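Long-range contacts in glutathione S-transferase (Burkholderia xenovorans, PDB 2DSA), which binds glutathione and probably acts as a glutathione transferase, reductively dechlorinating metabolites of polychlorinated biphenyls: residues R19-N24 / K80-A85; I69-A74 / H93-L98. One frame throughout, in Å; residues are numbered along the deposited sequence.

Both contacts lie on the same side of the chain's centre and set helices 12-21 and 66-76 against the loop 80-85 and helix 89-109, but at different depths. Contact 1 (19-24 with 80-85) is partly buried: the end of helix 12-21 meets the linker between helices 66-76 and 89-109, through a leucine beneath and a lysine chain at the surface, with no hydrogen bond. Contact 2 (69-74 with 93-98) is wholly buried, joins those two helices directly, and adds a glutamine-glutamine bond to its apolar packing. The two adjoin through apolar side chains, Ala-83 CB resting 3.6 Å from Leu-94 CD2 and Leu-82 packing on Ala-74.

Contact 1: residues R19-N24 / K80-A85; sequences REAGLN and KQLAPA
Lys-80 lays its aliphatic chain over the last turn of helix 12-21; its carbons make the contact, and its charged tip forms no bond across it. Its CB points toward the helix, and the chain then runs extended through CG to CD. There it reaches the carbonyl oxygens of that final turn: CD lies 3.2 Å from Glu-20 O and 3.5 Å from Ala-21 O. The next carbon, CE, stays beside the same pair, 3.6 Å from Ala-21 O. A bend at the last torsion (chi4 -81°) then swings NZ to the Glu-20 side, yet NZ stops 3.8 Å from Glu-20 O, too far for a hydrogen bond. Carbonyls at a helix C-terminus carry partial negative charge, so the nearby ammonium may still be weakly attracted to them.

Leu-82 supplies the buried half. Its CD1 is 3.9 Å from Glu-20 CB and 4.1 Å from Ala-21 CB, while CD2 also faces Glu-20 CB. Beyond that methylene Glu-20 bends at chi2 (-71°), and its carboxylate forms a salt bridge with Arg-188. Gly-22, with positive phi, is the C-prime residue of a Schellman motif, where the chain leaves the helix on its way to strand 26-31.

Around this junction, Ala-21 packs on Val-73 and Leu-82 on Ala-74, both from helix 66-76, whereas Glu-20 touches Ala-190 of helix 189-197. The backbone of Leu-82 is hydrogen-bonded to Val-153 at the start of helix 153-163, and the side chain of Arg-19 rests on helix 189-197.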
# COMPACT_ATOMS: atom_id res chain seq x y z
N ARG A 19 -12.45 -17.24 -3.61
CA ARG A 19 -13.55 -17.88 -4.35
C ARG A 19 -13.34 -17.84 -5.85
O ARG A 19 -13.63 -18.80 -6.54
CB ARG A 19 -14.90 -17.24 -4.00
CG ARG A 19 -15.29 -17.50 -2.58
CD ARG A 19 -16.72 -17.14 -2.33
NE ARG A 19 -17.04 -17.41 -0.93
CZ ARG A 19 -17.63 -18.51 -0.48
NH1 ARG A 19 -18.03 -19.46 -1.32
NH2 ARG A 19 -17.84 -18.65 0.83
N GLU A 20 -12.81 -16.72 -6.34
CA GLU A 20 -12.42 -16.61 -7.74
C GLU A 20 -11.36 -17.67 -8.08
O GLU A 20 -11.42 -18.27 -9.15
CB GLU A 20 -11.91 -15.20 -8.07
CG GLU A 20 -12.99 -14.13 -8.18
CD GLU A 20 -13.88 -14.25 -9.42
OE1 GLU A 20 -13.50 -14.91 -10.42
OE2 GLU A 20 -14.98 -13.67 -9.41
N ALA A 21 -10.42 -17.89 -7.16
CA ALA A 21 -9.34 -18.84 -7.34
C ALA A 21 -9.83 -20.29 -7.23
O ALA A 21 -9.16 -21.21 -7.71
CB ALA A 21 -8.25 -18.59 -6.32
N GLY A 22 -10.97 -20.48 -6.57
CA GLY A 22 -11.52 -21.82 -6.33
C GLY A 22 -10.82 -22.61 -5.23
O GLY A 22 -10.90 -23.83 -5.22
N LEU A 23 -10.15 -21.91 -4.31
CA LEU A 23 -9.35 -22.55 -3.25
C LEU A 23 -10.19 -22.96 -2.04
O LEU A 23 -11.26 -22.37 -1.79
CB LEU A 23 -8.21 -21.63 -2.78
CG LEU A 23 -7.13 -21.18 -3.77
CD1 LEU A 23 -6.15 -20.23 -3.10
CD2 LEU A 23 -6.38 -22.35 -4.39
N ASN A 24 -9.71 -23.97 -1.30
CA ASN A 24 -10.33 -24.39 -0.04
C ASN A 24 -9.88 -23.45 1.05
O ASN A 24 -8.70 -23.15 1.16
CB ASN A 24 -9.90 -25.81 0.39
CG ASN A 24 -9.98 -26.85 -0.73
OD1 ASN A 24 -10.97 -26.93 -1.47
ND2 ASN A 24 -8.93 -27.67 -0.83
N LYS A 80 -5.97 -19.09 -13.72
CA LYS A 80 -7.11 -18.18 -13.62
C LYS A 80 -6.77 -16.72 -13.96
O LYS A 80 -7.68 -15.92 -14.18
CB LYS A 80 -7.82 -18.36 -12.28
CG LYS A 80 -8.76 -19.58 -12.34
CD LYS A 80 -9.37 -19.96 -11.02
CE LYS A 80 -10.18 -21.24 -11.16
NZ LYS A 80 -11.55 -21.01 -11.74
N GLN A 81 -5.48 -16.40 -14.03
CA GLN A 81 -4.99 -15.07 -14.42
C GLN A 81 -5.57 -13.94 -13.56
O GLN A 81 -5.93 -12.87 -14.07
CB GLN A 81 -5.27 -14.80 -15.90
CG GLN A 81 -4.88 -15.95 -16.81
CD GLN A 81 -5.26 -15.70 -18.24
OE1 GLN A 81 -6.33 -16.13 -18.71
NE2 GLN A 81 -4.40 -14.98 -18.96
N LEU A 82 -5.67 -14.20 -12.26
CA LEU A 82 -6.09 -13.18 -11.31
C LEU A 82 -5.02 -12.11 -11.05
O LEU A 82 -5.32 -11.08 -10.44
CB LEU A 82 -6.55 -13.83 -10.01
CG LEU A 82 -7.81 -14.68 -10.17
CD1 LEU A 82 -8.10 -15.45 -8.89
CD2 LEU A 82 -9.02 -13.83 -10.63
N ALA A 83 -3.79 -12.36 -11.49
CA ALA A 83 -2.72 -11.37 -11.48
C ALA A 83 -1.82 -11.67 -12.67
O ALA A 83 -1.68 -12.83 -13.03
CB ALA A 83 -1.91 -11.45 -10.21
N PRO A 84 -1.21 -10.63 -13.28
CA PRO A 84 -0.14 -10.93 -14.25
C PRO A 84 1.02 -11.67 -13.59
O PRO A 84 1.22 -11.55 -12.36
CB PRO A 84 0.32 -9.54 -14.71
CG PRO A 84 -0.82 -8.62 -14.39
CD PRO A 84 -1.44 -9.18 -13.15
N ALA A 85 1.76 -12.41 -14.40
CA ALA A 85 2.91 -13.18 -13.95
C ALA A 85 3.99 -12.33 -13.31
O ALA A 85 4.38 -11.26 -13.82
CB ALA A 85 3.50 -14.00 -15.10

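Contact 2: residues I69-A74 / H93-L98; sequences IVQYVA and HLQQWL
The interface between the thioredoxin-like and all-helical domains of the glutathione S-transferase fold is represented here by helix 66-76 against helix 89-109, whose short segments run roughly antiparallel at 144° with their axes 12.0 Å apart. Leu-98 packs into this space with both methyls: CD2 lies 4.0 Å from Val-70 CG2, and CD1 sits 3.7 Å from Gln-71 CG, the leucine and glutamine chains lying alongside and running opposite ways. Leu-94 reaches the glutamine stem from one turn earlier, its CD2 4.3 Å from Gln-71 CG. Val-70 also packs on Ser-13 and Pro-14 of helix 12-21, and its side chain is about 9 Å from a bound glutathione.

The buried amide of Gln-71 finds its partners within this apolar packing. Its chain is extended beyond CG, carrying the amide across to Gln-95, whose side chain approaches nearly perpendicular to it. Two donors, Gln-95 NE2 and Arg-91 NE, grip OE1, while Gln-71 NE2 donates to Pro-67 O; bonds at both amide atoms should fix its rotation. Both glutamines pack on Gln-95 of the second subunit, so the pair lies at the dimer interface. The bond between them is nearly straight (167°): Gln-95 NE2 lies 2.9 Å from Gln-71 OE1, in the carbonyl plane and on a lone pair, although the two amide planes are 68° apart.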
# COMPACT_ATOMS: atom_id res chain seq x y z
N ILE A 69 -1.77 -10.39 0.57
CA ILE A 69 -2.69 -11.54 0.58
C ILE A 69 -3.26 -11.86 -0.80
O ILE A 69 -3.21 -13.01 -1.23
CB ILE A 69 -3.82 -11.37 1.61
CG1 ILE A 69 -3.25 -11.43 3.03
CG2 ILE A 69 -4.97 -12.44 1.42
CD1 ILE A 69 -4.11 -10.68 4.07
N VAL A 70 -3.79 -10.86 -1.49
CA VAL A 70 -4.47 -11.12 -2.76
C VAL A 70 -3.49 -11.56 -3.86
O VAL A 70 -3.88 -12.28 -4.77
CB VAL A 70 -5.48 -9.97 -3.19
CG1 VAL A 70 -6.53 -9.77 -2.10
CG2 VAL A 70 -4.78 -8.62 -3.52
N GLN A 71 -2.23 -11.15 -3.75
CA GLN A 71 -1.18 -11.60 -4.66
C GLN A 71 -0.78 -13.07 -4.38
O GLN A 71 -0.60 -13.84 -5.31
CB GLN A 71 0.04 -10.67 -4.61
CG GLN A 71 -0.21 -9.30 -5.27
CD GLN A 71 1.03 -8.44 -5.29
OE1 GLN A 71 1.86 -8.55 -6.20
NE2 GLN A 71 1.18 -7.60 -4.26
N TYR A 72 -0.62 -13.41 -3.11
CA TYR A 72 -0.39 -14.79 -2.73
C TYR A 72 -1.51 -15.66 -3.30
O TYR A 72 -1.24 -16.65 -3.98
CB TYR A 72 -0.23 -14.96 -1.20
CG TYR A 72 -0.15 -16.43 -0.80
CD1 TYR A 72 -1.30 -17.15 -0.49
CD2 TYR A 72 1.08 -17.11 -0.79
CE1 TYR A 72 -1.26 -18.49 -0.17
CE2 TYR A 72 1.13 -18.47 -0.44
CZ TYR A 72 -0.04 -19.14 -0.15
OH TYR A 72 -0.03 -20.47 0.17
N VAL A 73 -2.76 -15.27 -3.06
CA VAL A 73 -3.92 -16.00 -3.52
C VAL A 73 -3.93 -16.22 -5.05
O VAL A 73 -4.07 -17.36 -5.54
CB VAL A 73 -5.23 -15.34 -3.04
CG1 VAL A 73 -6.45 -15.95 -3.74
CG2 VAL A 73 -5.37 -15.43 -1.51
N ALA A 74 -3.75 -15.13 -5.80
CA ALA A 74 -3.67 -15.20 -7.25
C ALA A 74 -2.55 -16.11 -7.77
O ALA A 74 -2.72 -16.80 -8.78
CB ALA A 74 -3.51 -13.78 -7.83
N HIS A 93 2.56 -3.06 -12.47
CA HIS A 93 1.38 -2.26 -12.70
C HIS A 93 0.19 -2.68 -11.79
O HIS A 93 -0.54 -1.82 -11.29
CB HIS A 93 1.03 -2.32 -14.19
CG HIS A 93 0.08 -1.25 -14.64
ND1 HIS A 93 -0.64 -1.34 -15.82
CD2 HIS A 93 -0.29 -0.08 -14.07
CE1 HIS A 93 -1.40 -0.27 -15.95
NE2 HIS A 93 -1.21 0.51 -14.90
N LEU A 94 0.00 -3.98 -11.56
CA LEU A 94 -0.96 -4.44 -10.55
C LEU A 94 -0.62 -3.93 -9.12
O LEU A 94 -1.51 -3.51 -8.36
CB LEU A 94 -1.05 -5.98 -10.55
CG LEU A 94 -1.92 -6.61 -9.45
CD1 LEU A 94 -3.35 -6.62 -9.89
CD2 LEU A 94 -1.49 -8.04 -9.13
N GLN A 95 0.66 -3.99 -8.76
CA GLN A 95 1.13 -3.56 -7.44
C GLN A 95 0.96 -2.06 -7.23
O GLN A 95 0.71 -1.59 -6.11
CB GLN A 95 2.59 -3.97 -7.23
CG GLN A 95 2.74 -5.48 -7.23
CD GLN A 95 4.15 -5.97 -7.38
OE1 GLN A 95 5.06 -5.24 -7.81
NE2 GLN A 95 4.35 -7.23 -7.05
N GLN A 96 1.16 -1.31 -8.32
CA GLN A 96 0.85 0.11 -8.37
C GLN A 96 -0.62 0.32 -8.03
O GLN A 96 -0.92 1.05 -7.11
CB GLN A 96 1.15 0.67 -9.78
CG GLN A 96 0.65 2.10 -9.99
CD GLN A 96 0.73 2.53 -11.45
OE1 GLN A 96 -0.28 2.90 -12.05
NE2 GLN A 96 1.92 2.42 -12.04
N TRP A 97 -1.52 -0.33 -8.78
CA TRP A 97 -2.94 -0.20 -8.52
C TRP A 97 -3.35 -0.66 -7.13
O TRP A 97 -4.14 0.04 -6.47
CB TRP A 97 -3.80 -0.83 -9.62
CG TRP A 97 -4.00 0.13 -10.75
CD1 TRP A 97 -3.51 0.02 -12.02
CD2 TRP A 97 -4.71 1.38 -10.69
NE1 TRP A 97 -3.88 1.12 -12.76
CE2 TRP A 97 -4.62 1.97 -11.98
CE3 TRP A 97 -5.44 2.05 -9.70
CZ2 TRP A 97 -5.22 3.21 -12.29
CZ3 TRP A 97 -6.05 3.28 -10.01
CH2 TRP A 97 -5.92 3.84 -11.30
N LEU A 98 -2.79 -1.78 -6.67
CA LEU A 98 -3.08 -2.27 -5.31
C LEU A 98 -2.64 -1.28 -4.22
O LEU A 98 -3.35 -1.07 -3.26
CB LEU A 98 -2.45 -3.65 -5.06
CG LEU A 98 -2.99 -4.89 -5.79
CD1 LEU A 98 -2.13 -6.10 -5.44
CD2 LEU A 98 -4.46 -5.15 -5.44